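Local structure of dipeptide Epimerase (Enterococcus faecalis V583, 3JVA) at residues V6-T18 / D320-G332. The protein belongs to the enolase superfamily, in the mandelate racemase/muconate lactonizing enzyme family, pairing an N-terminal capping domain with a magnesium-binding barrel domain. Residues are numbered along the deposited sequence; the frame is centred on the assembly and turned at random.
Sequences VHVRASKIKLKET and DATFGLETAPVTG
Ile-13, Lys-16 and Glu-326 bury the most surface where strand 3-21 of the capping domain runs antiparallel alongside the loop 324-330 of the barrel domain. Ile-13 comes down on the loop with both branches: CG2, anti to the backbone N, reaches Leu-325 CB at 3.8 Å and CD1 meets Pro-329 CB at 3.8 Å, its side chain crossing both at about a right angle. Next to it, a single beta bridge joins Leu-15 to Leu-325. Its two bonds run in opposite directions, Glu-326 N to Lys-14 O at 2.9 Å and Lys-16 N to Gly-324 O at 2.9 Å, the second nearly straight at its hydrogen (168°). Lys-16, extended beyond CG, runs past Gly-324 O and brings NZ to 3.1 Å from O of Phe-323, the last residue of the 3-10 segment 321-323, above that carbonyl's plane. A water accepting from the same ammonium lies within hydrogen-bonding reach of Thr-322 O and Leu-325 O, probably sharing its protons among the acceptors around it. Glu-326 lays CG 3.8 Å from Lys-14 CB, and the bend at chi2 (-68°) turns the carboxylate so that OE1 lies near Lys-16 CG and accepts a hydrogen bond from a second water that also donates to Leu-15 O. Strand 29-38 pairs with the strand up to Ile-13 and strand 24-27 continues at Leu-15, whereas on the barrel side Pro-329 and Val-330 touch Thr-298 of helix 298-310.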
loop_
_atom_site.group_PDB
_atom_site.type_symbol
_atom_site.label_atom_id
_atom_site.label_comp_id
_atom_site.label_asym_id
_atom_site.label_seq_id
_atom_site.Cartn_x
_atom_site.Cartn_y
_atom_site.Cartn_z
ATOM N N VAL B 6 -14.328 -44.380 -23.227
ATOM C CA VAL B 6 -13.583 -43.244 -23.746
ATOM C C VAL B 6 -12.495 -43.803 -24.657
ATOM O O VAL B 6 -11.632 -44.552 -24.212
ATOM C CB VAL B 6 -12.924 -42.440 -22.600
ATOM C CG1 VAL B 6 -12.066 -41.318 -23.175
ATOM C CG2 VAL B 6 -14.001 -41.873 -21.675
ATOM N N HIS B 7 -12.546 -43.440 -25.933
ATOM C CA HIS B 7 -11.572 -43.913 -26.912
ATOM C C HIS B 7 -10.649 -42.773 -27.319
ATOM O O HIS B 7 -11.108 -41.648 -27.506
ATOM C CB HIS B 7 -12.300 -44.434 -28.157
ATOM C CG HIS B 7 -13.417 -45.383 -27.850
ATOM N ND1 HIS B 7 -14.744 -45.056 -28.028
ATOM C CD2 HIS B 7 -13.405 -46.645 -27.357
ATOM C CE1 HIS B 7 -15.502 -46.076 -27.660
ATOM N NE2 HIS B 7 -14.713 -47.052 -27.249
ATOM N N VAL B 8 -9.354 -43.051 -27.445
ATOM C CA VAL B 8 -8.415 -42.014 -27.861
ATOM C C VAL B 8 -7.501 -42.509 -28.972
ATOM O O VAL B 8 -7.110 -43.676 -28.995
ATOM C CB VAL B 8 -7.538 -41.500 -26.685
ATOM C CG1 VAL B 8 -6.587 -42.583 -26.216
ATOM C CG2 VAL B 8 -6.761 -40.255 -27.125
ATOM N N ARG B 9 -7.179 -41.615 -29.903
ATOM C CA ARG B 9 -6.305 -41.954 -31.012
ATOM C C ARG B 9 -5.358 -40.793 -31.275
ATOM O O ARG B 9 -5.589 -39.674 -30.825
ATOM C CB ARG B 9 -7.127 -42.237 -32.279
ATOM C CG ARG B 9 -7.751 -41.004 -32.960
ATOM C CD ARG B 9 -8.496 -41.429 -34.227
ATOM N NE ARG B 9 -9.070 -40.347 -35.034
ATOM C CZ ARG B 9 -8.392 -39.607 -35.912
ATOM N NH1 ARG B 9 -7.094 -39.807 -36.103
ATOM N NH2 ARG B 9 -9.029 -38.702 -36.651
ATOM N N ALA B 10 -4.272 -41.073 -31.978
ATOM C CA ALA B 10 -3.337 -40.024 -32.327
ATOM C C ALA B 10 -3.855 -39.524 -33.666
ATOM O O ALA B 10 -4.544 -40.257 -34.380
ATOM C CB ALA B 10 -1.925 -40.588 -32.473
ATOM N N SER B 11 -3.553 -38.274 -33.992
ATOM C CA SER B 11 -3.983 -37.694 -35.256
ATOM C C SER B 11 -2.779 -36.951 -35.786
ATOM O O SER B 11 -2.163 -36.184 -35.054
ATOM C CB SER B 11 -5.140 -36.714 -35.038
ATOM O OG SER B 11 -5.516 -36.054 -36.242
ATOM N N LYS B 12 -2.436 -37.196 -37.048
ATOM C CA LYS B 12 -1.298 -36.529 -37.664
ATOM C C LYS B 12 -1.743 -35.967 -39.009
ATOM O O LYS B 12 -2.097 -36.713 -39.920
ATOM C CB LYS B 12 -0.145 -37.514 -37.860
ATOM C CG LYS B 12 0.318 -38.180 -36.570
ATOM C CD LYS B 12 1.532 -39.065 -36.815
ATOM C CE LYS B 12 1.995 -39.729 -35.531
ATOM N NZ LYS B 12 3.163 -40.620 -35.766
ATOM N N ILE B 13 -1.726 -34.645 -39.121
ATOM C CA ILE B 13 -2.156 -33.975 -40.338
ATOM C C ILE B 13 -1.039 -33.071 -40.833
ATOM O O ILE B 13 -0.578 -32.191 -40.111
ATOM C CB ILE B 13 -3.426 -33.123 -40.067
ATOM C CG1 ILE B 13 -4.580 -34.017 -39.588
ATOM C CG2 ILE B 13 -3.835 -32.382 -41.327
ATOM C CD1 ILE B 13 -5.179 -34.907 -40.677
ATOM N N LYS B 14 -0.604 -33.292 -42.067
ATOM C CA LYS B 14 0.465 -32.483 -42.636
ATOM C C LYS B 14 0.039 -31.022 -42.747
ATOM O O LYS B 14 -1.125 -30.725 -43.041
ATOM C CB LYS B 14 0.851 -33.016 -44.018
ATOM C CG LYS B 14 2.114 -32.391 -44.576
ATOM C CD LYS B 14 2.509 -33.014 -45.903
ATOM C CE LYS B 14 3.884 -32.530 -46.330
ATOM N NZ LYS B 14 4.891 -32.852 -45.284
ATOM N N LEU B 15 0.983 -30.116 -42.501
ATOM C CA LEU B 15 0.725 -28.683 -42.583
ATOM C C LEU B 15 1.109 -28.164 -43.968
ATOM O O LEU B 15 2.097 -28.616 -44.549
ATOM C CB LEU B 15 1.552 -27.929 -41.535
ATOM C CG LEU B 15 1.330 -28.215 -40.045
ATOM C CD1 LEU B 15 2.384 -27.462 -39.230
ATOM C CD2 LEU B 15 -0.073 -27.790 -39.631
ATOM N N LYS B 16 0.334 -27.217 -44.487
ATOM C CA LYS B 16 0.622 -26.630 -45.795
ATOM C C LYS B 16 1.950 -25.881 -45.736
ATOM O O LYS B 16 2.718 -25.876 -46.700
ATOM C CB LYS B 16 -0.491 -25.663 -46.217
ATOM C CG LYS B 16 -1.813 -26.332 -46.561
ATOM C CD LYS B 16 -2.882 -25.301 -46.884
ATOM C CE LYS B 16 -4.209 -25.953 -47.216
ATOM N NZ LYS B 16 -5.276 -24.932 -47.447
ATOM N N GLU B 17 2.217 -25.246 -44.597
ATOM C CA GLU B 17 3.459 -24.503 -44.399
ATOM C C GLU B 17 4.080 -24.904 -43.068
ATOM O O GLU B 17 3.404 -24.925 -42.045
ATOM C CB GLU B 17 3.195 -22.991 -44.398
ATOM C CG GLU B 17 2.585 -22.449 -45.687
ATOM C CD GLU B 17 2.443 -20.931 -45.682
ATOM O OE1 GLU B 17 1.880 -20.384 -46.654
ATOM O OE2 GLU B 17 2.895 -20.281 -44.712
ATOM N N THR B 18 5.369 -25.222 -43.087
ATOM C CA THR B 18 6.064 -25.616 -41.872
ATOM C C THR B 18 6.132 -24.447 -40.897
ATOM O O THR B 18 6.280 -23.295 -41.302
ATOM C CB THR B 18 7.494 -26.100 -42.178
ATOM O OG1 THR B 18 8.221 -25.058 -42.838
ATOM C CG2 THR B 18 7.454 -27.334 -43.068
ATOM N N ASP B 320 -7.436 -19.972 -36.947
ATOM C CA ASP B 320 -7.093 -20.252 -38.336
ATOM C C ASP B 320 -6.391 -21.581 -38.599
ATOM O O ASP B 320 -5.938 -21.827 -39.715
ATOM C CB ASP B 320 -6.200 -19.118 -38.846
ATOM C CG ASP B 320 -4.900 -19.003 -38.062
ATOM O OD1 ASP B 320 -4.795 -19.593 -36.959
ATOM O OD2 ASP B 320 -3.979 -18.312 -38.541
ATOM N N ALA B 321 -6.308 -22.444 -37.593
ATOM C CA ALA B 321 -5.613 -23.717 -37.771
ATOM C C ALA B 321 -6.117 -24.590 -38.925
ATOM O O ALA B 321 -5.312 -25.215 -39.615
ATOM C CB ALA B 321 -5.634 -24.513 -36.467
ATOM N N THR B 322 -7.428 -24.643 -39.152
ATOM C CA THR B 322 -7.925 -25.496 -40.231
ATOM C C THR B 322 -7.472 -25.036 -41.609
ATOM O O THR B 322 -7.380 -25.847 -42.535
ATOM C CB THR B 322 -9.474 -25.616 -40.244
ATOM O OG1 THR B 322 -10.066 -24.356 -40.586
ATOM C CG2 THR B 322 -9.987 -26.070 -38.881
ATOM N N PHE B 323 -7.172 -23.746 -41.742
ATOM C CA PHE B 323 -6.742 -23.200 -43.029
ATOM C C PHE B 323 -5.363 -23.685 -43.458
ATOM O O PHE B 323 -5.013 -23.602 -44.636
ATOM C CB PHE B 323 -6.729 -21.666 -42.994
ATOM C CG PHE B 323 -7.989 -21.051 -42.459
ATOM C CD1 PHE B 323 -9.215 -21.689 -42.593
ATOM C CD2 PHE B 323 -7.948 -19.806 -41.838
ATOM C CE1 PHE B 323 -10.385 -21.098 -42.117
ATOM C CE2 PHE B 323 -9.110 -19.205 -41.359
ATOM C CZ PHE B 323 -10.327 -19.849 -41.498
ATOM N N GLY B 324 -4.577 -24.180 -42.505
ATOM C CA GLY B 324 -3.244 -24.655 -42.832
ATOM C C GLY B 324 -3.082 -26.164 -42.845
ATOM O O GLY B 324 -1.955 -26.663 -42.881
ATOM N N LEU B 325 -4.194 -26.892 -42.817
ATOM C CA LEU B 325 -4.158 -28.356 -42.818
ATOM C C LEU B 325 -4.254 -28.917 -44.239
ATOM O O LEU B 325 -5.042 -28.430 -45.048
ATOM C CB LEU B 325 -5.323 -28.904 -41.986
ATOM C CG LEU B 325 -5.428 -28.472 -40.518
ATOM C CD1 LEU B 325 -6.640 -29.141 -39.885
ATOM C CD2 LEU B 325 -4.157 -28.849 -39.769
ATOM N N GLU B 326 -3.463 -29.943 -44.539
ATOM C CA GLU B 326 -3.496 -30.554 -45.870
ATOM C C GLU B 326 -4.764 -31.363 -46.094
ATOM O O GLU B 326 -5.206 -31.537 -47.229
ATOM C CB GLU B 326 -2.270 -31.441 -46.084
ATOM C CG GLU B 326 -1.013 -30.667 -46.428
ATOM C CD GLU B 326 -1.079 -30.004 -47.795
ATOM O OE1 GLU B 326 -0.106 -29.312 -48.161
ATOM O OE2 GLU B 326 -2.095 -30.176 -48.506
ATOM N N THR B 327 -5.347 -31.866 -45.013
ATOM C CA THR B 327 -6.577 -32.635 -45.120
ATOM C C THR B 327 -7.305 -32.590 -43.776
ATOM O O THR B 327 -6.693 -32.298 -42.749
ATOM C CB THR B 327 -6.284 -34.100 -45.547
ATOM O OG1 THR B 327 -7.501 -34.723 -45.974
ATOM C CG2 THR B 327 -5.676 -34.893 -44.398
ATOM N N ALA B 328 -8.609 -32.853 -43.792
ATOM C CA ALA B 328 -9.413 -32.814 -42.573
ATOM C C ALA B 328 -9.394 -34.140 -41.822
ATOM O O ALA B 328 -9.635 -35.198 -42.404
ATOM C CB ALA B 328 -10.843 -32.438 -42.911
ATOM N N PRO B 329 -9.114 -34.097 -40.510
ATOM C CA PRO B 329 -9.072 -35.321 -39.702
ATOM C C PRO B 329 -10.462 -35.870 -39.382
ATOM O O PRO B 329 -10.604 -37.036 -39.003
ATOM C CB PRO B 329 -8.311 -34.880 -38.451
ATOM C CG PRO B 329 -8.752 -33.437 -38.293
ATOM C CD PRO B 329 -8.710 -32.918 -39.720
ATOM N N VAL B 330 -11.478 -35.030 -39.547
ATOM C CA VAL B 330 -12.859 -35.411 -39.267
ATOM C C VAL B 330 -13.812 -34.776 -40.275
ATOM O O VAL B 330 -13.394 -34.012 -41.143
ATOM C CB VAL B 330 -13.295 -34.948 -37.862
ATOM C CG1 VAL B 330 -12.364 -35.527 -36.807
ATOM C CG2 VAL B 330 -13.305 -33.424 -37.804
ATOM N N THR B 331 -15.095 -35.094 -40.144
ATOM C CA THR B 331 -16.125 -34.551 -41.025
ATOM C C THR B 331 -16.902 -33.486 -40.252
ATOM O O THR B 331 -17.140 -33.638 -39.057
ATOM C CB THR B 331 -17.119 -35.656 -41.474
ATOM O OG1 THR B 331 -16.416 -36.668 -42.204
ATOM C CG2 THR B 331 -18.215 -35.071 -42.356
ATOM N N GLY B 332 -17.284 -32.407 -40.929
ATOM C CA GLY B 332 -18.045 -31.358 -40.275
ATOM C C GLY B 332 -17.215 -30.344 -39.510
ATOM O O GLY B 332 -15.988 -30.342 -39.593
HETATM O O HOH W 1 2.333 -29.555 -47.339
HETATM O O HOH W 2 -6.706 -26.314 -45.368
HETATM O O HOH W 3 0.139 -24.495 -42.592
#